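Local coordinates for protein 1,4-dihydroxy-2-naphthoyl-CoA hydrolase (Synechocystis sp., PDB 4K00) that hydrolyses the thioester 1,4-dihydroxy-2-naphthoyl-CoA to 1,4-dihydroxy-2-naphthoate and free CoA, the hydrolytic step that supplies phylloquinone biosynthesis, at residues Asp56-Leu61 against Val115-Pro120; Ala70-Gly75 against Gln105-Ala110; Cys74-Leu79 against Ile98-Ser103. All blocks are in the same frame, centred on the assembly; numbering follows the deposited sequence.

Contact 1. Residues Asp56-Leu61 against Val115-Pro120; sequences DFALPL and VCIALP
Phe-57 and Ala-118 form an antiparallel non-hydrogen-bonded pair, with both side chains on one face of the sheet. Ring atom CD1 of Phe-57 lies 3.8 Å from Ala-118 CA. Cys-116 meets the same ring through its sulfur. SG stands anti to the backbone N (chi1 -179°), and Cys-116 SG approaches obliquely, 4.8 Å from the Phe-57 ring centroid. This is a sulfur-aromatic contact. Cys-116 also uses CB, which touches Leu-59 CD2 at 3.7 Å.

Ala-58 and Ile-117 share the other face as a hydrogen-bonded pair. Ile-117 CG1 sits between its backbone N and carbonyl carbon (chi1 56°) and packs 3.8 Å from Ala-58 CB. The chain then extends, and Ile-117 CD1 reaches Pro-60 CG at 3.9 Å. Leu-119 CD1 borders the small Ala-58 CB at 4.0 Å.

The backbones are tied by four bonds. Ala-58 N gives a 2.8 Å bond to Ile-117 O, and Ile-117 N returns one to Ala-58 O. Leu-119 N binds Asp-56 O, and Val-115 N binds Pro-60 O. Pro-60 has no N-H to offer Val-115 O, which instead receives a CA-H...O contact from Leu-59 CA at 3.2 Å.

The contact joins the start of strand 57-68 to the end of strand 106-118 in the hotdog sheet. Phe-57 packs on loop residue Ala-125, and Cys-116 on Leu-127 and Pro-128. Leu-61 runs on beside strand 106-118 and packs against Phe-68 of the second subunit.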
loop_
_atom_site.group_PDB
_atom_site.type_symbol
_atom_site.label_atom_id
_atom_site.label_comp_id
_atom_site.label_asym_id
_atom_site.label_seq_id
_atom_site.Cartn_x
_atom_site.Cartn_y
_atom_site.Cartn_z
ATOM N N ASP A 56 11.322 10.519 22.379
ATOM C CA ASP A 56 12.494 11.375 22.596
ATOM C C ASP A 56 13.300 11.516 21.307
ATOM O O ASP A 56 13.968 12.535 21.092
ATOM C CB ASP A 56 13.423 10.784 23.663
ATOM C CG ASP A 56 12.885 10.919 25.079
ATOM O OD1 ASP A 56 11.874 11.624 25.303
ATOM O OD2 ASP A 56 13.510 10.307 25.976
ATOM N N PHE A 57 13.264 10.472 20.476
ATOM C CA PHE A 57 14.009 10.447 19.229
ATOM C C PHE A 57 13.153 9.974 18.069
ATOM O O PHE A 57 12.119 9.328 18.246
ATOM C CB PHE A 57 15.225 9.524 19.344
ATOM C CG PHE A 57 16.148 9.905 20.445
ATOM C CD1 PHE A 57 17.134 10.854 20.239
ATOM C CD2 PHE A 57 16.013 9.340 21.702
ATOM C CE1 PHE A 57 17.978 11.228 21.266
ATOM C CE2 PHE A 57 16.859 9.711 22.737
ATOM C CZ PHE A 57 17.842 10.654 22.516
ATOM N N ALA A 58 13.601 10.294 16.869
ATOM C CA ALA A 58 13.081 9.651 15.695
ATOM C C ALA A 58 14.222 9.029 14.902
ATOM O O ALA A 58 15.378 9.425 15.045
ATOM C CB ALA A 58 12.302 10.648 14.851
ATOM N N LEU A 59 13.890 8.040 14.083
ATOM C CA LEU A 59 14.857 7.444 13.166
ATOM C C LEU A 59 14.339 7.478 11.745
ATOM O O LEU A 59 14.087 6.434 11.147
ATOM C CB LEU A 59 15.143 5.995 13.521
ATOM C CG LEU A 59 16.008 5.736 14.744
ATOM C CD1 LEU A 59 15.835 4.291 15.196
ATOM C CD2 LEU A 59 17.462 6.032 14.424
ATOM N N PRO A 60 14.173 8.681 11.204
ATOM C CA PRO A 60 13.687 8.820 9.842
ATOM C C PRO A 60 14.678 8.279 8.822
ATOM O O PRO A 60 15.895 8.363 9.003
ATOM C CB PRO A 60 13.546 10.323 9.661
ATOM C CG PRO A 60 14.475 10.918 10.658
ATOM C CD PRO A 60 14.489 9.970 11.825
ATOM N N LEU A 61 14.123 7.729 7.757
ATOM C CA LEU A 61 14.865 7.414 6.570
ATOM C C LEU A 61 15.051 8.739 5.830
ATOM O O LEU A 61 14.091 9.477 5.627
ATOM C CB LEU A 61 14.072 6.352 5.794
ATOM C CG LEU A 61 14.658 5.747 4.527
ATOM C CD1 LEU A 61 14.095 4.361 4.287
ATOM C CD2 LEU A 61 14.347 6.660 3.352
ATOM N N VAL A 115 18.783 8.321 9.933
ATOM C CA VAL A 115 19.452 9.152 10.897
ATOM C C VAL A 115 18.652 9.220 12.181
ATOM O O VAL A 115 17.424 9.102 12.179
ATOM C CB VAL A 115 19.690 10.573 10.374
ATOM C CG1 VAL A 115 20.460 10.543 9.061
ATOM C CG2 VAL A 115 18.370 11.307 10.222
ATOM N N CYS A 116 19.366 9.393 13.281
ATOM C CA CYS A 116 18.728 9.583 14.559
ATOM C C CYS A 116 18.638 11.067 14.850
ATOM O O CYS A 116 19.643 11.772 14.785
ATOM C CB CYS A 116 19.528 8.878 15.641
ATOM S SG CYS A 116 18.814 9.018 17.286
ATOM N N ILE A 117 17.430 11.536 15.161
ATOM C CA ILE A 117 17.231 12.926 15.561
ATOM C C ILE A 117 16.499 13.026 16.896
ATOM O O ILE A 117 15.594 12.239 17.191
ATOM C CB ILE A 117 16.459 13.731 14.499
ATOM C CG1 ILE A 117 15.122 13.063 14.179
ATOM C CG2 ILE A 117 17.286 13.868 13.233
ATOM C CD1 ILE A 117 14.236 13.858 13.241
ATOM N N ALA A 118 16.907 14.000 17.698
ATOM C CA ALA A 118 16.200 14.323 18.925
ATOM C C ALA A 118 14.965 15.145 18.593
ATOM O O ALA A 118 15.005 16.007 17.716
ATOM C CB ALA A 118 17.108 15.082 19.869
ATOM N N LEU A 119 13.866 14.857 19.283
ATOM C CA LEU A 119 12.614 15.585 19.087
ATOM C C LEU A 119 12.358 16.467 20.301
ATOM O O LEU A 119 12.796 16.147 21.405
ATOM C CB LEU A 119 11.452 14.601 18.906
ATOM C CG LEU A 119 11.541 13.654 17.714
ATOM C CD1 LEU A 119 10.400 12.644 17.742
ATOM C CD2 LEU A 119 11.544 14.441 16.411
ATOM N N PRO A 120 11.647 17.590 20.108
ATOM C CA PRO A 120 10.944 18.016 18.897
ATOM C C PRO A 120 11.800 18.825 17.914
ATOM O O PRO A 120 11.346 19.119 16.805
ATOM C CB PRO A 120 9.826 18.903 19.452
ATOM C CG PRO A 120 10.401 19.486 20.688
ATOM C CD PRO A 120 11.381 18.491 21.244
#

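Contact 2. Residues Ala70-Gly75 against Gln105-Ala110; sequences APAHCG and QLLARA
Ala-70 and Leu-107 carry most of this contact, with Ala-72 and Gln-105 adding smaller shares. The CB of Ala-70 points at the strand and touches Leu-107 CD2 at 4.0 Å. The backbone N of Ala-70 donates a rather long bond of 3.3 Å to Leu-107 O.

Leu-107 spreads its two methyls along the loop 70-75. CG lies beside the backbone N, anti to the carbonyl carbon (chi1 -55°), which carries the branch over to the loop. Leu-107 CD1 meets Ala-72 CB at 3.9 Å. Leu-107 CD2 lies 3.7 Å from Pro-71 O as well as against Ala-70. Cutting this side chain back to an alanine is likely to open a gap beside the methyls of Ala-70 and Ala-72 and leave this part of the loop without its apolar partner.

Gln-105 reaches in from just before the strand with an extended chain. Gln-105 NE2 lies 3.6 Å from Ala-70 CB, a packing contact. The amide oxygen works through a water that donates to Gln-105 OE1 at 3.0 Å and to Pro-71 O at 2.7 Å.

Strand 106-118 has a classic bulge here, where two successive residues, Leu-107 and Ala-108, lie opposite the single residue Ile-98. Ala-72 also packs on Phe-29 of helix 26-43. Pro-71 lies about 9 Å, side chain to side chain, from Asp-19, the predicted active-site residue.

The chemistry is mixed. Two alanine methyls pack against the two methyls of Leu-107. This modest apolar packing is combined with one long backbone bond, and the water gives Pro-71 O and Gln-105 OE1 a shared donor.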
loop_
_atom_site.group_PDB
_atom_site.type_symbol
_atom_site.label_atom_id
_atom_site.label_comp_id
_atom_site.label_asym_id
_atom_site.label_seq_id
_atom_site.Cartn_x
_atom_site.Cartn_y
_atom_site.Cartn_z
ATOM N N ALA A 70 15.683 -6.803 -13.357
ATOM C CA ALA A 70 14.810 -7.828 -13.918
ATOM C C ALA A 70 13.548 -7.949 -13.068
ATOM O O ALA A 70 13.588 -7.683 -11.866
ATOM C CB ALA A 70 15.542 -9.156 -13.974
ATOM N N PRO A 71 12.422 -8.337 -13.689
ATOM C CA PRO A 71 11.130 -8.345 -12.992
ATOM C C PRO A 71 10.920 -9.592 -12.153
ATOM O O PRO A 71 11.619 -10.592 -12.339
ATOM C CB PRO A 71 10.117 -8.290 -14.136
ATOM C CG PRO A 71 10.810 -8.990 -15.268
ATOM C CD PRO A 71 12.276 -8.657 -15.122
ATOM N N ALA A 72 9.975 -9.519 -11.223
ATOM C CA ALA A 72 9.459 -10.695 -10.544
ATOM C C ALA A 72 7.948 -10.779 -10.708
ATOM O O ALA A 72 7.304 -9.819 -11.126
ATOM C CB ALA A 72 9.838 -10.655 -9.070
ATOM N N HIS A 73 7.391 -11.943 -10.395
ATOM C CA HIS A 73 5.975 -12.215 -10.600
ATOM C C HIS A 73 5.355 -12.771 -9.326
ATOM O O HIS A 73 6.057 -13.227 -8.422
ATOM C CB HIS A 73 5.774 -13.207 -11.755
ATOM C CG HIS A 73 6.381 -12.764 -13.044
ATOM N ND1 HIS A 73 7.707 -12.981 -13.359
ATOM C CD2 HIS A 73 5.842 -12.127 -14.112
ATOM C CE1 HIS A 73 7.961 -12.480 -14.554
ATOM N NE2 HIS A 73 6.848 -11.955 -15.032
ATOM N N CYS A 74 4.024 -12.716 -9.275
ATOM C CA CYS A 74 3.232 -13.276 -8.188
ATOM C C CYS A 74 3.611 -14.712 -7.888
ATOM O O CYS A 74 3.675 -15.554 -8.786
ATOM C CB CYS A 74 1.751 -13.227 -8.581
ATOM S SG CYS A 74 0.630 -13.603 -7.234
ATOM N N GLY A 75 3.847 -15.001 -6.615
ATOM C CA GLY A 75 4.192 -16.352 -6.220
ATOM C C GLY A 75 5.685 -16.613 -6.149
ATOM O O GLY A 75 6.094 -17.619 -5.595
ATOM N N GLN A 105 19.065 -15.235 -9.576
ATOM C CA GLN A 105 18.990 -14.067 -10.444
ATOM C C GLN A 105 18.826 -12.788 -9.625
ATOM O O GLN A 105 17.888 -12.670 -8.839
ATOM C CB GLN A 105 17.817 -14.193 -11.411
ATOM C CG GLN A 105 17.696 -13.030 -12.378
ATOM C CD GLN A 105 16.453 -13.118 -13.239
ATOM O OE1 GLN A 105 15.433 -13.685 -12.835
ATOM N NE2 GLN A 105 16.527 -12.550 -14.426
ATOM N N LEU A 106 19.731 -11.835 -9.839
ATOM C CA LEU A 106 19.636 -10.509 -9.230
ATOM C C LEU A 106 18.557 -9.648 -9.893
ATOM O O LEU A 106 18.619 -9.343 -11.092
ATOM C CB LEU A 106 20.987 -9.794 -9.325
ATOM C CG LEU A 106 21.053 -8.415 -8.665
ATOM C CD1 LEU A 106 21.011 -8.539 -7.149
ATOM C CD2 LEU A 106 22.318 -7.702 -9.114
ATOM N N LEU A 107 17.586 -9.236 -9.096
ATOM C CA LEU A 107 16.462 -8.444 -9.594
ATOM C C LEU A 107 16.670 -6.935 -9.391
ATOM O O LEU A 107 16.265 -6.126 -10.229
ATOM C CB LEU A 107 15.191 -8.890 -8.891
ATOM C CG LEU A 107 14.880 -10.378 -8.996
ATOM C CD1 LEU A 107 13.618 -10.704 -8.205
ATOM C CD2 LEU A 107 14.738 -10.777 -10.452
ATOM N N ALA A 108 17.280 -6.569 -8.270
ATOM C CA ALA A 108 17.394 -5.166 -7.868
ATOM C C ALA A 108 18.492 -4.995 -6.827
ATOM O O ALA A 108 18.792 -5.913 -6.072
ATOM C CB ALA A 108 16.068 -4.649 -7.312
ATOM N N ARG A 109 19.086 -3.804 -6.799
ATOM C CA ARG A 109 19.944 -3.373 -5.693
ATOM C C ARG A 109 19.373 -2.065 -5.138
ATOM O O ARG A 109 18.744 -1.297 -5.868
ATOM C CB ARG A 109 21.383 -3.137 -6.175
ATOM C CG ARG A 109 21.538 -1.887 -7.037
ATOM C CD ARG A 109 22.971 -1.631 -7.477
ATOM N NE ARG A 109 23.039 -0.463 -8.349
ATOM C CZ ARG A 109 24.154 0.035 -8.867
ATOM N NH1 ARG A 109 25.323 -0.535 -8.618
ATOM N NH2 ARG A 109 24.099 1.112 -9.642
ATOM N N ALA A 110 19.580 -1.820 -3.849
ATOM C CA ALA A 110 19.020 -0.628 -3.212
ATOM C C ALA A 110 19.878 -0.177 -2.031
ATOM O O ALA A 110 20.727 -0.930 -1.528
ATOM C CB ALA A 110 17.589 -0.891 -2.749
HETATM O O HOH W 1 12.591 -13.069 -12.159
#

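Contact 3. Residues Cys74-Leu79 against Ile98-Ser103; sequences CGDRLL and ISQAES
Gln-100 reaches back to Asp-76 across the hairpin, and its side chain can be followed atom by atom. CB points away from strand 77-79. CG lies beside the backbone N, and the bend at chi2 (-78°) folds the amide back. Gln-100 CD then lies 3.7 Å from Leu-78 CD2. Gln-100 OE1 is nearer still, 3.5 Å from Leu-78 CD2. At the tip, Gln-100 NE2 donates a 2.9 Å bond to Asp-76 OD2. The bond lies in the amide plane but meets OD2 from above the carboxylate plane, and the two planes stand 75° apart. Asp-76 OD2 also accepts from His-73 N, so two donors grip it.

This is the open end of the antiparallel hairpin formed by strands 77-86 and 91-100 of the hotdog sheet. Leu-79 and Ser-99 are a hydrogen-bonded pair, with Leu-79 N 2.8 Å from Ser-99 O and Ser-99 N bonded in return to Leu-79 O. Beyond the strand, Ala-101 N still binds Arg-77 O at 2.9 Å.

Ala-101 CB lies over one face of the Arg-77 guanidinium, toward its rim, 3.4 Å from Arg-77 NH1. Glu-102 comes to its edge as a salt-bridge partner, but the modelled separation is too short to be trusted. A water links Arg-77 O to Glu-102 N. Leu-78 CD1 packs on Ile-98 CG2, and Met-32 of helix 26-43 lies against Leu-78.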
loop_
_atom_site.group_PDB
_atom_site.type_symbol
_atom_site.label_atom_id
_atom_site.label_comp_id
_atom_site.label_asym_id
_atom_site.label_seq_id
_atom_site.Cartn_x
_atom_site.Cartn_y
_atom_site.Cartn_z
ATOM N N CYS A 74 4.024 -12.716 -9.275
ATOM C CA CYS A 74 3.232 -13.276 -8.188
ATOM C C CYS A 74 3.611 -14.712 -7.888
ATOM O O CYS A 74 3.675 -15.554 -8.786
ATOM C CB CYS A 74 1.751 -13.227 -8.581
ATOM S SG CYS A 74 0.630 -13.603 -7.234
ATOM N N GLY A 75 3.847 -15.001 -6.615
ATOM C CA GLY A 75 4.192 -16.352 -6.220
ATOM C C GLY A 75 5.685 -16.613 -6.149
ATOM O O GLY A 75 6.094 -17.619 -5.595
ATOM N N ASP A 76 6.506 -15.723 -6.705
ATOM C CA ASP A 76 7.957 -15.918 -6.646
ATOM C C ASP A 76 8.407 -15.882 -5.194
ATOM O O ASP A 76 7.828 -15.173 -4.366
ATOM C CB ASP A 76 8.699 -14.831 -7.432
ATOM C CG ASP A 76 8.580 -14.997 -8.933
ATOM O OD1 ASP A 76 8.025 -16.021 -9.390
ATOM O OD2 ASP A 76 9.059 -14.101 -9.661
ATOM N N ARG A 77 9.455 -16.631 -4.888
ATOM C CA ARG A 77 10.098 -16.531 -3.592
ATOM C C ARG A 77 11.436 -15.820 -3.748
ATOM O O ARG A 77 12.294 -16.245 -4.525
ATOM C CB ARG A 77 10.297 -17.916 -2.992
ATOM C CG ARG A 77 10.696 -17.887 -1.526
ATOM C CD ARG A 77 10.557 -19.262 -0.887
ATOM N NE ARG A 77 11.305 -20.278 -1.624
ATOM C CZ ARG A 77 12.603 -20.516 -1.456
ATOM N NH1 ARG A 77 13.300 -19.813 -0.570
ATOM N NH2 ARG A 77 13.204 -21.456 -2.175
ATOM N N LEU A 78 11.594 -14.725 -3.020
ATOM C CA LEU A 78 12.738 -13.829 -3.188
ATOM C C LEU A 78 13.594 -13.840 -1.926
ATOM O O LEU A 78 13.108 -14.149 -0.836
ATOM C CB LEU A 78 12.267 -12.410 -3.477
ATOM C CG LEU A 78 11.236 -12.228 -4.591
ATOM C CD1 LEU A 78 10.960 -10.752 -4.772
ATOM C CD2 LEU A 78 11.709 -12.856 -5.893
ATOM N N LEU A 79 14.871 -13.510 -2.085
ATOM C CA LEU A 79 15.751 -13.222 -0.958
ATOM C C LEU A 79 16.153 -11.756 -1.018
ATOM O O LEU A 79 16.526 -11.247 -2.074
ATOM C CB LEU A 79 16.998 -14.104 -1.027
ATOM C CG LEU A 79 16.744 -15.613 -1.022
ATOM C CD1 LEU A 79 18.036 -16.385 -1.219
ATOM C CD2 LEU A 79 16.064 -16.020 0.275
ATOM N N ILE A 98 18.258 -7.834 -4.024
ATOM C CA ILE A 98 17.068 -8.680 -4.114
ATOM C C ILE A 98 17.242 -9.679 -5.245
ATOM O O ILE A 98 17.530 -9.304 -6.389
ATOM C CB ILE A 98 15.781 -7.859 -4.351
ATOM C CG1 ILE A 98 15.657 -6.754 -3.305
ATOM C CG2 ILE A 98 14.554 -8.766 -4.306
ATOM C CD1 ILE A 98 14.498 -5.805 -3.547
ATOM N N SER A 99 17.072 -10.953 -4.919
ATOM C CA SER A 99 17.297 -12.013 -5.878
ATOM C C SER A 99 16.180 -13.047 -5.804
ATOM O O SER A 99 15.486 -13.150 -4.788
ATOM C CB SER A 99 18.648 -12.681 -5.614
ATOM O OG SER A 99 18.696 -13.176 -4.284
ATOM N N GLN A 100 16.026 -13.820 -6.876
ATOM C CA GLN A 100 15.223 -15.048 -6.839
ATOM C C GLN A 100 15.896 -16.092 -5.962
ATOM O O GLN A 100 17.101 -16.319 -6.067
ATOM C CB GLN A 100 15.045 -15.601 -8.246
ATOM C CG GLN A 100 14.246 -14.699 -9.172
ATOM C CD GLN A 100 12.753 -14.780 -8.914
ATOM O OE1 GLN A 100 12.298 -15.562 -8.094
ATOM N NE2 GLN A 100 11.991 -13.959 -9.608
ATOM N N ALA A 101 15.124 -16.728 -5.090
ATOM C CA ALA A 101 15.698 -17.635 -4.114
ATOM C C ALA A 101 16.349 -18.814 -4.829
ATOM O O ALA A 101 17.415 -19.268 -4.434
ATOM C CB ALA A 101 14.637 -18.120 -3.135
ATOM N N GLU A 102 15.711 -19.301 -5.886
ATOM C CA GLU A 102 16.106 -20.582 -6.477
ATOM C C GLU A 102 17.215 -20.403 -7.510
ATOM O O GLU A 102 18.216 -21.114 -7.493
ATOM C CB GLU A 102 14.899 -21.256 -7.131
ATOM C CG GLU A 102 13.708 -21.428 -6.199
ATOM C CD GLU A 102 13.844 -22.629 -5.278
ATOM O OE1 GLU A 102 14.595 -23.570 -5.625
ATOM O OE2 GLU A 102 13.197 -22.630 -4.205
ATOM N N SER A 103 17.028 -19.446 -8.410
ATOM C CA SER A 103 17.966 -19.222 -9.501
ATOM C C SER A 103 19.093 -18.260 -9.120
ATOM O O SER A 103 20.114 -18.207 -9.796
ATOM C CB SER A 103 17.225 -18.664 -10.712
ATOM O OG SER A 103 16.816 -17.330 -10.470
HETATM O O HOH W 2 12.993 -18.504 -6.484
HETATM O O HOH W 3 19.928 -11.281 -2.803
#

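How the contacts relate
Contacts 2 and 3 lie together, with centres 7 Å apart. They share Cys-74 and Gly-75, and Leu-107 N and Ala-108 O of contact 2 probably hydrogen-bond to Ile-98 of contact 3. Contact 1 is on the opposite side of the chain's centre, 32 Å from contact 2 and 34 Å from contact 3. Strand 106-118 spans the distance, serving contact 2 near its start and contact 1 at its end. Along the chain, both contacts 2 and 3 are nested inside the loop closed by contact 1. All three reach one antiparallel sheet, in which strand 106-118 lies between strands 57-68 and 91-100. Loop 70-75 of contact 2 comes close to the predicted active-site Asp-19.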